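Long-range contacts in rhamnose ABC transporter, rhamnose-binding protein (Actinomyces odontolyticus ATCC 17982, PDB 5BQ3), which probably binds a carbohydrate, likely rhamnose, as the substrate-binding component of an ABC sugar importer: residues Ser26-Thr31 with Gly85-Val90; Lys35-Pro40 with Gly65-Ser70. All coordinates share one frame; numbering follows the deposited sequence.

Interaction 1 of 2, residues Ser26-Thr31 with Gly85-Val90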
ATOM      1  N   SER A  26      27.385   9.326  -6.878  1.00 65.69           N
ATOM      2  CA  SER A  26      27.500  10.308  -7.963  1.00 65.14           C
ATOM      3  C   SER A  26      27.869   9.664  -9.312  1.00 65.28           C
ATOM      4  O   SER A  26      27.625  10.268 -10.358  1.00 65.33           O
ATOM      5  CB  SER A  26      28.527  11.378  -7.602  1.00 70.45           C
ATOM      6  OG  SER A  26      29.787  10.813  -7.276  1.00 79.23           O
ATOM      7  N   SER A  27      28.445   8.446  -9.281  1.00 58.74           N
ATOM      8  CA  SER A  27      28.868   7.681 -10.457  1.00 57.66           C
ATOM      9  C   SER A  27      28.027   6.403 -10.656  1.00 57.15           C
ATOM     10  O   SER A  27      28.157   5.738 -11.688  1.00 56.74           O
ATOM     11  CB  SER A  27      30.341   7.305 -10.323  1.00 62.14           C
ATOM     12  OG  SER A  27      30.567   6.527  -9.159  1.00 69.12           O
ATOM     13  N   GLN A  28      27.171   6.071  -9.673  1.00 50.32           N
ATOM     14  CA  GLN A  28      26.342   4.863  -9.667  1.00 47.67           C
ATOM     15  C   GLN A  28      24.989   5.076 -10.364  1.00 48.23           C
ATOM     16  O   GLN A  28      24.521   6.209 -10.478  1.00 47.76           O
ATOM     17  CB  GLN A  28      26.128   4.371  -8.225  1.00 48.00           C
ATOM     18  CG  GLN A  28      27.416   4.213  -7.408  1.00 61.89           C
ATOM     19  CD  GLN A  28      28.163   2.945  -7.721  1.00 81.72           C
ATOM     20  OE1 GLN A  28      29.002   2.897  -8.623  1.00 78.95           O
ATOM     21  NE2 GLN A  28      27.892   1.896  -6.964  1.00 73.49           N
ATOM     22  N   SER A  29      24.371   3.970 -10.828  1.00 42.72           N
ATOM     23  CA  SER A  29      23.086   3.965 -11.533  1.00 41.39           C
ATOM     24  C   SER A  29      21.970   3.274 -10.732  1.00 42.53           C
ATOM     25  O   SER A  29      22.222   2.290 -10.033  1.00 41.23           O
ATOM     26  CB  SER A  29      23.228   3.284 -12.891  1.00 45.11           C
ATOM     27  OG  SER A  29      23.730   1.964 -12.770  1.00 52.31           O
ATOM     28  N   ILE A  30      20.731   3.789 -10.859  1.00 37.92           N
ATOM     29  CA  ILE A  30      19.534   3.260 -10.195  1.00 35.94           C
ATOM     30  C   ILE A  30      18.451   2.960 -11.248  1.00 38.81           C
ATOM     31  O   ILE A  30      18.265   3.740 -12.184  1.00 39.18           O
ATOM     32  CB  ILE A  30      19.024   4.206  -9.055  1.00 38.42           C
ATOM     33  CG1 ILE A  30      17.947   3.516  -8.174  1.00 37.26           C
ATOM     34  CG2 ILE A  30      18.560   5.585  -9.580  1.00 40.06           C
ATOM     35  CD1 ILE A  30      17.689   4.161  -6.815  1.00 42.86           C
ATOM     36  N   THR A  31      17.759   1.818 -11.098  1.00 34.41           N
ATOM     37  CA  THR A  31      16.687   1.408 -12.007  1.00 34.06           C
ATOM     38  C   THR A  31      15.473   0.944 -11.199  1.00 37.21           C
ATOM     39  O   THR A  31      15.605   0.147 -10.266  1.00 36.45           O
ATOM     40  CB  THR A  31      17.173   0.350 -13.011  1.00 38.81           C
ATOM     41  OG1 THR A  31      18.247   0.901 -13.774  1.00 37.85           O
ATOM     42  CG2 THR A  31      16.079  -0.095 -13.966  1.00 35.94           C
ATOM     43  N   GLY A  85      25.095  -3.497 -15.892  1.00 48.04           N
ATOM     44  CA  GLY A  85      25.873  -3.181 -14.701  1.00 47.25           C
ATOM     45  C   GLY A  85      25.224  -2.152 -13.800  1.00 49.68           C
ATOM     46  O   GLY A  85      25.907  -1.246 -13.314  1.00 49.78           O
ATOM     47  N   THR A  86      23.901  -2.288 -13.563  1.00 44.39           N
ATOM     48  CA  THR A  86      23.124  -1.396 -12.695  1.00 42.72           C
ATOM     49  C   THR A  86      23.539  -1.664 -11.246  1.00 45.62           C
ATOM     50  O   THR A  86      23.696  -2.824 -10.856  1.00 46.07           O
ATOM     51  CB  THR A  86      21.618  -1.577 -12.945  1.00 50.37           C
ATOM     52  OG1 THR A  86      21.351  -1.387 -14.337  1.00 52.32           O
ATOM     53  CG2 THR A  86      20.764  -0.612 -12.134  1.00 46.23           C
ATOM     54  N   ASN A  87      23.753  -0.592 -10.470  1.00 40.56           N
ATOM     55  CA  ASN A  87      24.210  -0.676  -9.086  1.00 39.57           C
ATOM     56  C   ASN A  87      23.062  -0.859  -8.098  1.00 41.60           C
ATOM     57  O   ASN A  87      23.213  -1.628  -7.149  1.00 41.35           O
ATOM     58  CB  ASN A  87      25.028   0.561  -8.725  1.00 40.36           C
ATOM     59  CG  ASN A  87      26.220   0.766  -9.625  1.00 58.64           C
ATOM     60  OD1 ASN A  87      26.194   1.584 -10.549  1.00 50.13           O
ATOM     61  ND2 ASN A  87      27.270  -0.013  -9.413  1.00 52.34           N
ATOM     62  N   VAL A  88      21.934  -0.142  -8.293  1.00 36.48           N
ATOM     63  CA  VAL A  88      20.768  -0.221  -7.405  1.00 34.49           C
ATOM     64  C   VAL A  88      19.537  -0.630  -8.218  1.00 37.48           C
ATOM     65  O   VAL A  88      19.224   0.005  -9.226  1.00 37.09           O
ATOM     66  CB  VAL A  88      20.511   1.096  -6.617  1.00 37.72           C
ATOM     67  CG1 VAL A  88      19.336   0.940  -5.656  1.00 36.45           C
ATOM     68  CG2 VAL A  88      21.756   1.562  -5.867  1.00 38.08           C
ATOM     69  N   LEU A  89      18.832  -1.676  -7.764  1.00 33.87           N
ATOM     70  CA  LEU A  89      17.618  -2.163  -8.411  1.00 33.25           C
ATOM     71  C   LEU A  89      16.437  -2.099  -7.441  1.00 35.07           C
ATOM     72  O   LEU A  89      16.464  -2.744  -6.391  1.00 34.31           O
ATOM     73  CB  LEU A  89      17.816  -3.592  -8.940  1.00 33.93           C
ATOM     74  CG  LEU A  89      16.937  -3.976 -10.124  1.00 39.14           C
ATOM     75  CD1 LEU A  89      17.599  -3.594 -11.435  1.00 40.65           C
ATOM     76  CD2 LEU A  89      16.639  -5.454 -10.112  1.00 41.78           C
ATOM     77  N   VAL A  90      15.421  -1.290  -7.783  1.00 30.60           N
ATOM     78  CA  VAL A  90      14.207  -1.118  -6.977  1.00 29.23           C
ATOM     79  C   VAL A  90      13.063  -1.804  -7.741  1.00 33.25           C
ATOM     80  O   VAL A  90      12.755  -1.391  -8.858  1.00 33.22           O
ATOM     81  CB  VAL A  90      13.914   0.369  -6.635  1.00 32.62           C
ATOM     82  CG1 VAL A  90      12.802   0.478  -5.603  1.00 31.64           C
ATOM     83  CG2 VAL A  90      15.170   1.085  -6.131  1.00 32.71           C
TER
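Three backbone hydrogen bonds pair strand 29-31 with strand 88-90: Val88 N donates to Ser29 O, Thr31 N to Val88 O, and Val90 N to Thr31 O, the last at 2.9 Å and almost straight. Both strands run the same way, their axes only 16° apart, so the pairing is parallel. Just before Val88 the pairing continues through the side chain of Asn87. Its CG stands anti to its carbonyl carbon (chi1 -58°), which brings OD1 to Ser29 N at 3.0 Å, with the donor slightly tilted from the carbonyl plane. The hydroxyl of Ser29 adds a weak bond to the same OD1. Asn87 N returns a weak, bent bond to Ser29 O, the acceptor it shares with Val88 N.

The amide of Gln28 packs over that of Asn87, their planes 32° apart; its NE2 is engaged instead by Asp286 of helix 271-287. On the sheet face carrying Ile30 and Val88, these two side chains lie alongside each other, Ile30 CD1 meeting Val88 CG1 at 3.8 Å and reaching Val90 CG2 as well. On the face of Thr31, the methyl CG2 of Thr86 sits 3.4 Å from Thr31 OG1. Glu81 in helix 75-83 satisfies both threonines, accepting from Thr31 OG1 through its carboxylate and from Thr86 OG1 through its backbone oxygen.

The chemistry implies a side-chain substitute for a strand bond: Asn87 OD1 takes the Ser29 N-H that continued parallel pairing would give to Thr86 O, which instead accepts from Thr111 OG1, and apolar branches pack where the backbone pairing is regular.

Interaction 2 of 2, residues Lys35-Pro40 with Gly65-Ser70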
ATOM      1  N   LYS A  35       5.469  -3.342 -11.424  1.00 35.49           N
ATOM      2  CA  LYS A  35       4.749  -4.570 -11.773  1.00 35.42           C
ATOM      3  C   LYS A  35       4.366  -4.572 -13.258  1.00 41.11           C
ATOM      4  O   LYS A  35       4.457  -5.599 -13.933  1.00 42.01           O
ATOM      5  CB  LYS A  35       3.478  -4.699 -10.917  1.00 36.84           C
ATOM      6  CG  LYS A  35       3.705  -5.192  -9.501  1.00 42.54           C
ATOM      7  CD  LYS A  35       2.379  -5.363  -8.783  1.00 46.45           C
ATOM      8  CE  LYS A  35       2.552  -6.035  -7.451  1.00 53.42           C
ATOM      9  NZ  LYS A  35       1.256  -6.217  -6.749  1.00 61.56           N
ATOM     10  N   GLN A  36       3.958  -3.395 -13.753  1.00 38.37           N
ATOM     11  CA  GLN A  36       3.490  -3.125 -15.108  1.00 39.86           C
ATOM     12  C   GLN A  36       3.776  -1.659 -15.450  1.00 44.34           C
ATOM     13  O   GLN A  36       3.726  -0.805 -14.562  1.00 42.94           O
ATOM     14  CB  GLN A  36       1.973  -3.430 -15.158  1.00 41.33           C
ATOM     15  CG  GLN A  36       1.293  -3.289 -16.510  1.00 60.92           C
ATOM     16  CD  GLN A  36      -0.176  -3.630 -16.435  1.00 83.20           C
ATOM     17  OE1 GLN A  36      -0.627  -4.662 -16.945  1.00 79.29           O
ATOM     18  NE2 GLN A  36      -0.960  -2.770 -15.800  1.00 76.46           N
ATOM     19  N   LEU A  37       4.079  -1.369 -16.725  1.00 42.90           N
ATOM     20  CA  LEU A  37       4.316  -0.001 -17.183  1.00 43.62           C
ATOM     21  C   LEU A  37       2.998   0.737 -17.417  1.00 49.20           C
ATOM     22  O   LEU A  37       1.977   0.109 -17.723  1.00 49.02           O
ATOM     23  CB  LEU A  37       5.148   0.026 -18.479  1.00 45.26           C
ATOM     24  CG  LEU A  37       6.661  -0.192 -18.377  1.00 49.30           C
ATOM     25  CD1 LEU A  37       7.285  -0.159 -19.752  1.00 51.08           C
ATOM     26  CD2 LEU A  37       7.333   0.867 -17.498  1.00 50.65           C
ATOM     27  N   ASN A  38       3.042   2.079 -17.290  1.00 46.71           N
ATOM     28  CA  ASN A  38       1.950   3.035 -17.515  1.00 47.55           C
ATOM     29  C   ASN A  38       0.689   2.737 -16.667  1.00 50.54           C
ATOM     30  O   ASN A  38      -0.438   2.819 -17.165  1.00 51.31           O
ATOM     31  CB  ASN A  38       1.598   3.134 -19.017  1.00 50.76           C
ATOM     32  CG  ASN A  38       2.794   3.343 -19.924  1.00 74.29           C
ATOM     33  OD1 ASN A  38       3.083   2.518 -20.795  1.00 69.33           O
ATOM     34  ND2 ASN A  38       3.528   4.435 -19.731  1.00 65.47           N
ATOM     35  N   ASN A  39       0.890   2.431 -15.376  1.00 45.12           N
ATOM     36  CA  ASN A  39      -0.195   2.226 -14.419  1.00 43.77           C
ATOM     37  C   ASN A  39      -0.313   3.518 -13.588  1.00 47.46           C
ATOM     38  O   ASN A  39       0.684   3.927 -12.996  1.00 46.05           O
ATOM     39  CB  ASN A  39       0.039   0.991 -13.552  1.00 42.77           C
ATOM     40  CG  ASN A  39      -1.100   0.698 -12.610  1.00 65.15           C
ATOM     41  OD1 ASN A  39      -1.128   1.169 -11.476  1.00 56.43           O
ATOM     42  ND2 ASN A  39      -2.080  -0.061 -13.068  1.00 60.78           N
ATOM     43  N   PRO A  40      -1.487   4.203 -13.591  1.00 45.40           N
ATOM     44  CA  PRO A  40      -1.609   5.497 -12.888  1.00 45.25           C
ATOM     45  C   PRO A  40      -1.051   5.555 -11.457  1.00 47.64           C
ATOM     46  O   PRO A  40      -0.247   6.443 -11.179  1.00 47.66           O
ATOM     47  CB  PRO A  40      -3.115   5.745 -12.882  1.00 47.49           C
ATOM     48  CG  PRO A  40      -3.587   5.094 -14.117  1.00 53.02           C
ATOM     49  CD  PRO A  40      -2.740   3.869 -14.300  1.00 47.91           C
ATOM     50  N   GLY A  65      10.406  -2.071 -17.530  1.00 42.23           N
ATOM     51  CA  GLY A  65       9.412  -3.020 -17.053  1.00 41.98           C
ATOM     52  C   GLY A  65       8.506  -3.621 -18.109  1.00 48.81           C
ATOM     53  O   GLY A  65       8.522  -3.193 -19.268  1.00 49.69           O
ATOM     54  N   PRO A  66       7.684  -4.622 -17.716  1.00 45.99           N
ATOM     55  CA  PRO A  66       6.779  -5.245 -18.693  1.00 47.53           C
ATOM     56  C   PRO A  66       5.513  -4.425 -18.935  1.00 53.74           C
ATOM     57  O   PRO A  66       5.132  -3.605 -18.096  1.00 52.26           O
ATOM     58  CB  PRO A  66       6.448  -6.587 -18.045  1.00 48.55           C
ATOM     59  CG  PRO A  66       6.556  -6.341 -16.582  1.00 50.74           C
ATOM     60  CD  PRO A  66       7.557  -5.242 -16.378  1.00 45.78           C
ATOM     61  N   LEU A  67       4.851  -4.663 -20.081  1.00 53.65           N
ATOM     62  CA  LEU A  67       3.594  -3.997 -20.421  1.00 54.67           C
ATOM     63  C   LEU A  67       2.416  -4.724 -19.770  1.00 59.56           C
ATOM     64  O   LEU A  67       1.335  -4.146 -19.634  1.00 58.90           O
ATOM     65  CB  LEU A  67       3.388  -3.916 -21.942  1.00 57.25           C
ATOM     66  CG  LEU A  67       4.387  -3.100 -22.769  1.00 63.70           C
ATOM     67  CD1 LEU A  67       3.975  -3.095 -24.224  1.00 66.71           C
ATOM     68  CD2 LEU A  67       4.490  -1.656 -22.282  1.00 65.65           C
ATOM     69  N   GLU A  68       2.630  -5.996 -19.381  1.00 57.14           N
ATOM     70  CA  GLU A  68       1.642  -6.870 -18.748  1.00 56.92           C
ATOM     71  C   GLU A  68       2.181  -7.389 -17.415  1.00 59.28           C
ATOM     72  O   GLU A  68       3.337  -7.814 -17.342  1.00 58.71           O
ATOM     73  CB  GLU A  68       1.281  -8.049 -19.676  1.00 60.49           C
ATOM     74  CG  GLU A  68       0.670  -7.650 -21.013  1.00 77.08           C
ATOM     75  CD  GLU A  68      -0.843  -7.554 -21.063  1.00104.64           C
ATOM     76  OE1 GLU A  68      -1.422  -6.751 -20.294  1.00101.83           O
ATOM     77  OE2 GLU A  68      -1.453  -8.270 -21.890  1.00 99.83           O
ATOM     78  N   ALA A  69       1.342  -7.353 -16.364  1.00 54.98           N
ATOM     79  CA  ALA A  69       1.721  -7.811 -15.029  1.00 53.44           C
ATOM     80  C   ALA A  69       1.499  -9.324 -14.878  1.00 58.71           C
ATOM     81  O   ALA A  69       0.407  -9.772 -14.520  1.00 58.98           O
ATOM     82  CB  ALA A  69       0.952  -7.043 -13.963  1.00 52.63           C
ATOM     83  N   SER A  70       2.551 -10.103 -15.182  1.00 55.77           N
ATOM     84  CA  SER A  70       2.597 -11.565 -15.074  1.00 56.21           C
ATOM     85  C   SER A  70       3.677 -11.961 -14.059  1.00 59.05           C
ATOM     86  O   SER A  70       4.604 -11.181 -13.830  1.00 58.76           O
ATOM     87  CB  SER A  70       2.869 -12.193 -16.438  1.00 62.02           C
ATOM     88  OG  SER A  70       3.056 -13.598 -16.365  1.00 72.42           O
TER
HETATM   89  O   HOH W   1       1.552  -1.270 -20.048  1.00 49.61           O
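Gln36 lies along the backbone of residues 67-69, its CB resting against Ala69 CB at 3.9 Å. With CG anti to the backbone N (chi1 -177°) and the chain extended beyond it, CG passes Leu67 O at 3.2 Å, and CD follows close to the same oxygen. At the tip, OE1 accepts a weak hydrogen bond from Ala69 N, 3.4 Å away and bent to 136° at the hydrogen.

The firmer link is made by backbone: Leu37 N donates to Pro66 O at 2.8 Å, the donor approaching at a C=O...N angle of 166°. Gln36 CA directs a CA-H...O contact at this same carbonyl oxygen. Beside the direct bond, a water donates to Leu37 O, at 2.7 Å, and to Leu67 O, bridging the two segments. Leu37 turns its CD1 over the carbonyl of Gly65 and touches Leu67 CD2 at 4.1 Å, while Pro66 CG lies against Lys35 O, whose hydrogen bond comes from Asn94 ND2.

Neither segment is regular helix or strand here. Each is the loop leaving a parallel strand for the following helix, and Asn39 forms the N-cap of helix 40-56. Loops at the C-terminal ends of parallel strands, facing the cleft between lobes, belong to the type I periplasmic-binding-protein fold, and in related proteins that cleft commonly binds sugar.

From the N terminus, the chain enters interaction 1 at residues 26-31, runs on through strand 29-33 and reaches the first half of interaction 2 at 35-40. Helix 40-56 and strand 60-63 lead back to residues 65-70, where interaction 2 closes the shorter loop. Helix 75-83 then returns the chain to residues 85-90, closing the longer one, so the second contact nests within the first without crossing it. Their centres lie about 21 Å apart. Interaction 1 joins the adjacent inner strands 29-33 and 88-91, whereas interaction 2 joins the loops that follow strand 29-33 and its other neighbour, the edge strand 60-63, at the strands' C-terminal ends.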